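Local coordinates for protein aminofutalosine deaminase (Helicobacter pylori, PDB 7LKK) that deaminates aminofutalosine in the menaquinone pathway, as a metal-dependent amidohydrolase-family enzyme that holds iron and a coformycin-type inhibitor in its active site, at residues A[38-41]-A[45-48]; A[91-94]-A[98-101]; A[373-378]-A[382-387]. All coordinates share one frame; numbering follows the deposited sequence.

How the contacts relate
Following the chain from its N terminus, contact 1 comes first: the hairpin of 38-41 and 45-48, closing a turn in the small N-terminal sheet. After strand 69-80, contact 2 closes the turn at which the loop enters helix 96-106, beside the inhibitor. Contact 3 comes late, where 373-378 and 382-387 fold together between helix 366-371 and strand 387-391. Contacts 2 and 3 both belong to the TIM-barrel amidohydrolase domain. The three follow in series, none nested or crossed. Contacts 1 and 3 nevertheless meet, centres about 12 Å apart, through backbone bonds from Ile45 to Asn382 and Lys383, tying sheet to domain. Contact 2 lies on the opposite side of the chain's centre.

Contact 1. Residues A[38-41]-A[45-48]; sequences GVVF and IVEI
A beta hairpin with a classic bulge pairs 38-41 with 45-48, antiparallel strands of the small N-terminal sheet. Val40 is the residue at which the register slips: two residues of the other strand, Val46 and Glu47, are set against this one. Its carbonyl O takes two N-H groups from the same face of the carbonyl plane, Val46 N at 2.7 Å from Val40 O and Glu47 N at 3.2 Å from Val40 O. The Val46 donor is tilted 22° from that plane. The return bond runs from Val40 N to Glu47 O at 2.8 Å. Glu47 O also receives a CA-H contact from Val39 on the neighbouring non-hydrogen-bonded pair with Ile48.

Side chains separate onto two faces. On one, Val39 and Ile45 meet by their methyls, CG1 of Val39 lying 3.8 Å from CG2 of Ile45; each of these carbons stands anti to its own backbone N (Val39 chi1 174°), which swings the two together. Val39 CG2 comes more loosely toward Ile48 CG1, at 4.4 Å. The Phe41 side chain starts on this face, its CB near Ile45 CA, and then its ring leads away from the partner strand. On the other face the CB atoms of Val40 and Glu47 lie 4.2 Å apart, while the extended Glu47 chain carries its carboxylate off to a salt bridge with Lys57 and a hydrogen bond with Tyr58.

Strand 37-41 is flanked by 45-50 and 17-21; the backbone of Ile45 bonds Asn382 and Lys383, Leu54 of helix 51-57 packs on Val40 and Glu47, and the Phe41 ring meets Phe416 edge-to-face.

Contact 2. Residues A[91-94]-A[98-101]; sequences FDYG and GWLG. With MCF ((8R)-3-(5-S-methyl-5-thio-beta-D-ribofuranosyl)-3,6,7,8-tetrahydroimidazo[4,5-d][1,3]diazepin-8-ol), chain J.
Phe91, Tyr93 and Trp99 form an aromatic cluster at the wall of the inhibitor pocket of this amidohydrolase, with Trp99 lining it and the other two behind the indole, where the loop 91-94 folds back on helix 96-106. Phe91 and Trp99 stand steeply to one another, planes at 82°, with Phe91 CB 3.7 Å from Trp99 CD1. The Tyr93 ring runs nearly parallel to the indole, planes at 11°, but stepped from its plane, and the two meet rim to rim, CE1 of Tyr93 being 3.6 Å from CD1 of Trp99.

Polar contacts are sparse. Asp92 O comes to the indole edge near its plane and takes a CA-H contact from Trp99, CA to O 3.2 Å; this buried carbonyl has no hydrogen-bonding partner in the model. The indole N-H is used elsewhere: Trp99 NE1 donates to Ser331 O, which also receives a weak bond from Tyr93 OH. Gln400 of the second subunit binds Tyr93 O.

Ligand packing falls to the far end of the indole. With CG anti to its backbone N (chi1 176°), Trp99 sends its six-membered ring to the inhibitor's diazepine, where Trp99 CH2 lies 3.5 Å from MCF C7.

Contact 3. Residues A[373-378]-A[382-387]; sequences ALNNGE and NKRADL
Asn376 and Arg384 converge on the carboxylate of Asp386 in the compact part of this contact, around the buried Asn376 and Asp386. Within 382-387, Arg384 forms a side-on salt bridge with it: NE reaches Asp386 OD2 at 2.8 Å with the oxygen in the guanidinium plane, and NH2 reaches Asp386 OD1 less squarely. Across the segments, Asp386 OD2 accepts from Asn376 ND2 at 3.0 Å, on its anti lone pair, with the amide and carboxylate planes 67° apart. Asn376 CG sits between its backbone N and carbonyl carbon (chi1 59°), which brings the amide to this oxygen; ND2 donates to Ser132 OG as well. At least two donors on each oxygen, Gly418 N joining Arg384 NH2 on OD1, probably stabilise the negative charge.

Backbone atoms join the two segments: Arg384 N bonds Asn375 O at 2.7 Å, with Asn375 at the centre of an inverse gamma turn. The folded connection leads from helix 366-371 to strand 387-391, and two waters bridge its segments, one linking Glu378 O to Arg384 O, the other Gly377 N to Asp386 O.

The other side is partly open to solvent, though Asn375 and Lys383 still pack closely. Asn375 ND2 bonds Asn382 O at 3.0 Å, while Asn375 OD1 lies 3.4 Å from the aliphatic CD of Lys383. The Lys383 ammonium stands 4.6 Å (NZ to OE2) from the carboxylate of the buried Glu378, too far to pair; that OE2 makes its salt bridge with Arg366.

Contact 1. Residues A[38-41]-A[45-48]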
loop_
_atom_site.group_PDB
_atom_site.type_symbol
_atom_site.label_atom_id
_atom_site.label_comp_id
_atom_site.label_asym_id
_atom_site.label_seq_id
_atom_site.Cartn_x
_atom_site.Cartn_y
_atom_site.Cartn_z
ATOM N N GLY A 38 3.859 -20.688 24.283
ATOM C CA GLY A 38 2.513 -21.212 24.236
ATOM C C GLY A 38 1.618 -20.481 25.224
ATOM O O GLY A 38 2.090 -19.726 26.074
ATOM N N VAL A 39 0.318 -20.714 25.076
ATOM C CA VAL A 39 -0.697 -20.047 25.888
ATOM C C VAL A 39 -1.729 -21.077 26.326
ATOM O O VAL A 39 -2.256 -21.826 25.497
ATOM C CB VAL A 39 -1.387 -18.901 25.121
ATOM C CG1 VAL A 39 -2.528 -18.323 25.947
ATOM C CG2 VAL A 39 -0.385 -17.814 24.756
ATOM N N VAL A 40 -2.010 -21.121 27.627
ATOM C CA VAL A 40 -3.132 -21.879 28.168
ATOM C C VAL A 40 -4.305 -20.924 28.316
ATOM O O VAL A 40 -4.150 -19.821 28.856
ATOM C CB VAL A 40 -2.782 -22.526 29.520
ATOM C CG1 VAL A 40 -3.958 -23.346 30.033
ATOM C CG2 VAL A 40 -1.548 -23.392 29.392
ATOM N N PHE A 41 -5.476 -21.336 27.838
ATOM C CA PHE A 41 -6.625 -20.446 27.871
ATOM C C PHE A 41 -7.916 -21.246 27.912
ATOM O O PHE A 41 -8.015 -22.330 27.330
ATOM C CB PHE A 41 -6.636 -19.502 26.658
ATOM C CG PHE A 41 -6.779 -20.206 25.332
ATOM C CD1 PHE A 41 -5.679 -20.776 24.710
ATOM C CD2 PHE A 41 -8.011 -20.284 24.702
ATOM C CE1 PHE A 41 -5.810 -21.419 23.491
ATOM C CE2 PHE A 41 -8.148 -20.924 23.482
ATOM C CZ PHE A 41 -7.044 -21.489 22.875
ATOM N N ILE A 45 -7.103 -15.804 29.032
ATOM C CA ILE A 45 -5.733 -16.303 29.036
ATOM C C ILE A 45 -5.368 -16.707 30.457
ATOM O O ILE A 45 -5.448 -15.892 31.386
ATOM C CB ILE A 45 -4.763 -15.252 28.486
ATOM C CG1 ILE A 45 -5.078 -14.956 27.020
ATOM C CG2 ILE A 45 -3.322 -15.726 28.646
ATOM C CD1 ILE A 45 -4.421 -13.701 26.496
ATOM N N VAL A 46 -4.972 -17.962 30.635
ATOM C CA VAL A 46 -4.710 -18.521 31.957
ATOM C C VAL A 46 -3.225 -18.496 32.298
ATOM O O VAL A 46 -2.840 -18.081 33.391
ATOM C CB VAL A 46 -5.281 -19.954 32.053
ATOM C CG1 VAL A 46 -4.822 -20.623 33.332
ATOM C CG2 VAL A 46 -6.801 -19.924 31.982
ATOM N N GLU A 47 -2.374 -18.921 31.367
ATOM C CA GLU A 47 -0.947 -19.020 31.638
ATOM C C GLU A 47 -0.170 -18.915 30.333
ATOM O O GLU A 47 -0.620 -19.383 29.284
ATOM C CB GLU A 47 -0.607 -20.332 32.356
ATOM C CG GLU A 47 0.815 -20.404 32.888
ATOM C CD GLU A 47 1.041 -21.603 33.787
ATOM O OE1 GLU A 47 0.084 -22.023 34.473
ATOM O OE2 GLU A 47 2.175 -22.123 33.810
ATOM N N ILE A 48 1.005 -18.293 30.415
ATOM C CA ILE A 48 1.917 -18.144 29.288
ATOM C C ILE A 48 3.258 -18.755 29.672
ATOM O O ILE A 48 3.677 -18.673 30.832
ATOM C CB ILE A 48 2.085 -16.664 28.884
ATOM C CG1 ILE A 48 0.720 -16.013 28.664
ATOM C CG2 ILE A 48 2.940 -16.533 27.630
ATOM C CD1 ILE A 48 0.738 -14.507 28.796
#

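Contact 2. Residues A[91-94]-A[98-101]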
loop_
_atom_site.group_PDB
_atom_site.type_symbol
_atom_site.label_atom_id
_atom_site.label_comp_id
_atom_site.label_asym_id
_atom_site.label_seq_id
_atom_site.Cartn_x
_atom_site.Cartn_y
_atom_site.Cartn_z
ATOM N N PHE A 91 -17.943 7.812 -4.570
ATOM C CA PHE A 91 -17.459 9.047 -3.972
ATOM C C PHE A 91 -16.158 9.480 -4.633
ATOM O O PHE A 91 -15.347 8.648 -5.051
ATOM C CB PHE A 91 -17.245 8.887 -2.457
ATOM C CG PHE A 91 -18.452 8.370 -1.717
ATOM C CD1 PHE A 91 -19.731 8.748 -2.091
ATOM C CD2 PHE A 91 -18.303 7.512 -0.640
ATOM C CE1 PHE A 91 -20.840 8.273 -1.409
ATOM C CE2 PHE A 91 -19.408 7.034 0.046
ATOM C CZ PHE A 91 -20.677 7.417 -0.340
ATOM N N ASP A 92 -15.974 10.793 -4.739
ATOM C CA ASP A 92 -14.771 11.353 -5.339
ATOM C C ASP A 92 -13.608 11.330 -4.353
ATOM O O ASP A 92 -13.786 11.498 -3.144
ATOM C CB ASP A 92 -15.014 12.789 -5.801
ATOM C CG ASP A 92 -15.996 12.879 -6.954
ATOM O OD1 ASP A 92 -16.300 11.838 -7.575
ATOM O OD2 ASP A 92 -16.463 14.000 -7.239
ATOM N N TYR A 93 -12.408 11.123 -4.885
ATOM C CA TYR A 93 -11.182 11.157 -4.104
ATOM C C TYR A 93 -10.248 12.223 -4.665
ATOM O O TYR A 93 -10.436 12.722 -5.778
ATOM C CB TYR A 93 -10.485 9.788 -4.097
ATOM C CG TYR A 93 -11.299 8.700 -3.430
ATOM C CD1 TYR A 93 -11.911 8.917 -2.202
ATOM C CD2 TYR A 93 -11.463 7.460 -4.033
ATOM C CE1 TYR A 93 -12.660 7.928 -1.589
ATOM C CE2 TYR A 93 -12.207 6.463 -3.428
ATOM C CZ TYR A 93 -12.802 6.704 -2.205
ATOM O OH TYR A 93 -13.543 5.716 -1.600
ATOM N N GLY A 94 -9.239 12.577 -3.875
ATOM C CA GLY A 94 -8.276 13.595 -4.247
ATOM C C GLY A 94 -8.411 14.890 -3.480
ATOM O O GLY A 94 -7.500 15.727 -3.541
ATOM N N GLY A 98 -14.069 17.582 -2.201
ATOM C CA GLY A 98 -14.615 16.779 -3.282
ATOM C C GLY A 98 -15.267 15.503 -2.788
ATOM O O GLY A 98 -16.303 15.081 -3.307
ATOM N N TRP A 99 -14.661 14.862 -1.787
ATOM C CA TRP A 99 -15.238 13.639 -1.237
ATOM C C TRP A 99 -16.545 13.924 -0.505
ATOM O O TRP A 99 -17.570 13.286 -0.774
ATOM C CB TRP A 99 -14.233 12.962 -0.306
ATOM C CG TRP A 99 -14.771 11.741 0.372
ATOM C CD1 TRP A 99 -14.812 10.476 -0.132
ATOM C CD2 TRP A 99 -15.346 11.670 1.682
ATOM N NE1 TRP A 99 -15.377 9.619 0.782
ATOM C CE2 TRP A 99 -15.715 10.329 1.904
ATOM C CE3 TRP A 99 -15.589 12.612 2.688
ATOM C CZ2 TRP A 99 -16.310 9.903 3.092
ATOM C CZ3 TRP A 99 -16.179 12.188 3.866
ATOM C CH2 TRP A 99 -16.535 10.846 4.056
ATOM N N LEU A 100 -16.529 14.887 0.421
ATOM C CA LEU A 100 -17.720 15.171 1.217
ATOM C C LEU A 100 -18.875 15.641 0.340
ATOM O O LEU A 100 -20.022 15.221 0.536
ATOM C CB LEU A 100 -17.398 16.211 2.291
ATOM C CG LEU A 100 -18.525 16.552 3.271
ATOM C CD1 LEU A 100 -19.156 15.290 3.847
ATOM C CD2 LEU A 100 -18.012 17.456 4.383
ATOM N N GLY A 101 -18.593 16.518 -0.623
ATOM C CA GLY A 101 -19.625 16.943 -1.552
ATOM C C GLY A 101 -20.233 15.788 -2.324
ATOM O O GLY A 101 -21.441 15.765 -2.573
HETATM O O8 MCF J . -14.406 9.154 8.794
HETATM C C8 MCF J . -14.598 9.035 7.408
HETATM C C7 MCF J . -14.232 10.308 6.653
HETATM N N6 MCF J . -14.494 11.476 7.457
HETATM C C5 MCF J . -15.781 11.623 8.098
HETATM N N4 MCF J . -16.886 10.673 8.033
HETATM C C10 MCF J . -17.095 9.377 7.340
HETATM C C9 MCF J . -16.020 8.561 7.042
HETATM N N1 MCF J . -16.494 7.480 6.439
HETATM C C2 MCF J . -17.820 7.564 6.356
HETATM N N3 MCF J . -18.182 8.721 6.918
HETATM C C1S MCF J . -19.606 9.173 6.999
HETATM C C2S MCF J . -19.989 9.795 8.362
HETATM O O2S MCF J . -20.329 8.824 9.256
HETATM O O4S MCF J . -19.813 10.116 6.159
HETATM C C4S MCF J . -21.044 10.984 6.754
HETATM C C3S MCF J . -21.206 10.637 7.999
HETATM O O3S MCF J . -22.457 9.805 8.127
HETATM C C5S MCF J . -20.712 12.462 6.653
HETATM S S5S MCF J . -22.243 13.417 6.445
HETATM C C6S MCF J . -21.932 15.149 6.894
#

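Contact 3. Residues A[373-378]-A[382-387]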
loop_
_atom_site.group_PDB
_atom_site.type_symbol
_atom_site.label_atom_id
_atom_site.label_comp_id
_atom_site.label_asym_id
_atom_site.label_seq_id
_atom_site.Cartn_x
_atom_site.Cartn_y
_atom_site.Cartn_z
ATOM N N ALA A 373 -11.813 0.247 25.514
ATOM C CA ALA A 373 -12.036 -0.249 26.881
ATOM C C ALA A 373 -12.421 -1.729 26.860
ATOM O O ALA A 373 -13.376 -2.168 27.515
ATOM C CB ALA A 373 -13.090 0.577 27.619
ATOM N N LEU A 374 -11.656 -2.492 26.089
ATOM C CA LEU A 374 -11.820 -3.922 25.862
ATOM C C LEU A 374 -10.739 -4.674 26.624
ATOM O O LEU A 374 -9.622 -4.172 26.743
ATOM C CB LEU A 374 -11.645 -4.163 24.337
ATOM C CG LEU A 374 -12.834 -4.256 23.369
ATOM C CD1 LEU A 374 -13.555 -5.588 23.252
ATOM C CD2 LEU A 374 -13.854 -3.228 23.994
ATOM N N ASN A 375 -11.038 -5.887 27.118
ATOM C CA ASN A 375 -10.062 -6.649 27.925
ATOM C C ASN A 375 -9.285 -7.634 27.047
ATOM O O ASN A 375 -9.252 -8.846 27.273
ATOM C CB ASN A 375 -10.738 -7.377 29.088
ATOM C CG ASN A 375 -9.746 -8.046 30.012
ATOM O OD1 ASN A 375 -8.661 -7.529 30.252
ATOM N ND2 ASN A 375 -10.129 -9.196 30.561
ATOM N N ASN A 376 -8.641 -7.087 26.027
ATOM C CA ASN A 376 -7.923 -7.914 25.072
ATOM C C ASN A 376 -6.793 -7.083 24.475
ATOM O O ASN A 376 -6.301 -6.140 25.102
ATOM C CB ASN A 376 -8.902 -8.462 24.019
ATOM C CG ASN A 376 -9.626 -7.359 23.255
ATOM O OD1 ASN A 376 -9.305 -6.177 23.375
ATOM N ND2 ASN A 376 -10.611 -7.753 22.461
ATOM N N GLY A 377 -6.371 -7.451 23.268
ATOM C CA GLY A 377 -5.305 -6.766 22.574
ATOM C C GLY A 377 -3.914 -7.091 23.057
ATOM O O GLY A 377 -2.955 -6.478 22.576
ATOM N N GLU A 378 -3.767 -8.039 23.980
ATOM C CA GLU A 378 -2.464 -8.349 24.547
ATOM C C GLU A 378 -2.496 -9.765 25.100
ATOM O O GLU A 378 -3.498 -10.183 25.686
ATOM C CB GLU A 378 -2.094 -7.345 25.647
ATOM C CG GLU A 378 -0.850 -7.699 26.450
ATOM C CD GLU A 378 -0.476 -6.614 27.441
ATOM O OE1 GLU A 378 0.600 -6.720 28.064
ATOM O OE2 GLU A 378 -1.261 -5.652 27.594
ATOM N N ASN A 382 -5.396 -13.243 32.379
ATOM C CA ASN A 382 -6.680 -12.638 32.724
ATOM C C ASN A 382 -7.256 -11.811 31.577
ATOM O O ASN A 382 -8.388 -11.340 31.690
ATOM C CB ASN A 382 -6.628 -11.766 33.995
ATOM C CG ASN A 382 -6.107 -12.527 35.198
ATOM O OD1 ASN A 382 -6.439 -13.695 35.398
ATOM N ND2 ASN A 382 -5.278 -11.870 36.001
ATOM N N LYS A 383 -6.524 -11.606 30.486
ATOM C CA LYS A 383 -7.116 -10.987 29.313
ATOM C C LYS A 383 -7.989 -11.996 28.573
ATOM O O LYS A 383 -7.887 -13.209 28.774
ATOM C CB LYS A 383 -6.035 -10.442 28.380
ATOM C CG LYS A 383 -5.114 -9.420 29.020
ATOM C CD LYS A 383 -5.610 -8.007 28.784
ATOM C CE LYS A 383 -4.761 -6.990 29.531
ATOM N NZ LYS A 383 -5.406 -5.645 29.551
ATOM N N ARG A 384 -8.866 -11.477 27.716
ATOM C CA ARG A 384 -9.701 -12.347 26.901
ATOM C C ARG A 384 -8.840 -13.214 25.991
ATOM O O ARG A 384 -7.778 -12.799 25.520
ATOM C CB ARG A 384 -10.675 -11.523 26.057
ATOM C CG ARG A 384 -11.780 -10.842 26.849
ATOM C CD ARG A 384 -12.626 -9.979 25.928
ATOM N NE ARG A 384 -12.912 -10.673 24.675
ATOM C CZ ARG A 384 -14.013 -11.383 24.447
ATOM N NH1 ARG A 384 -14.946 -11.487 25.383
ATOM N NH2 ARG A 384 -14.183 -11.984 23.279
ATOM N N ALA A 385 -9.310 -14.437 25.745
ATOM C CA ALA A 385 -8.643 -15.358 24.826
ATOM C C ALA A 385 -9.047 -15.059 23.379
ATOM O O ALA A 385 -9.657 -15.871 22.684
ATOM C CB ALA A 385 -8.956 -16.800 25.206
ATOM N N ASP A 386 -8.710 -13.850 22.940
ATOM C CA ASP A 386 -8.904 -13.421 21.556
ATOM C C ASP A 386 -7.555 -13.563 20.858
ATOM O O ASP A 386 -6.680 -12.704 20.990
ATOM C CB ASP A 386 -9.430 -11.990 21.495
ATOM C CG ASP A 386 -10.791 -11.834 22.161
ATOM O OD1 ASP A 386 -11.526 -12.837 22.286
ATOM O OD2 ASP A 386 -11.124 -10.700 22.562
ATOM N N LEU A 387 -7.381 -14.653 20.114
ATOM C CA LEU A 387 -6.066 -15.047 19.631
ATOM C C LEU A 387 -6.111 -15.392 18.151
ATOM O O LEU A 387 -7.039 -16.061 17.684
ATOM C CB LEU A 387 -5.532 -16.245 20.428
ATOM C CG LEU A 387 -5.418 -16.019 21.939
ATOM C CD1 LEU A 387 -5.187 -17.330 22.678
ATOM C CD2 LEU A 387 -4.311 -15.022 22.246
HETATM O O HOH W 1 -6.627 -10.569 22.472
HETATM O O HOH W 2 -6.042 -10.608 25.021
#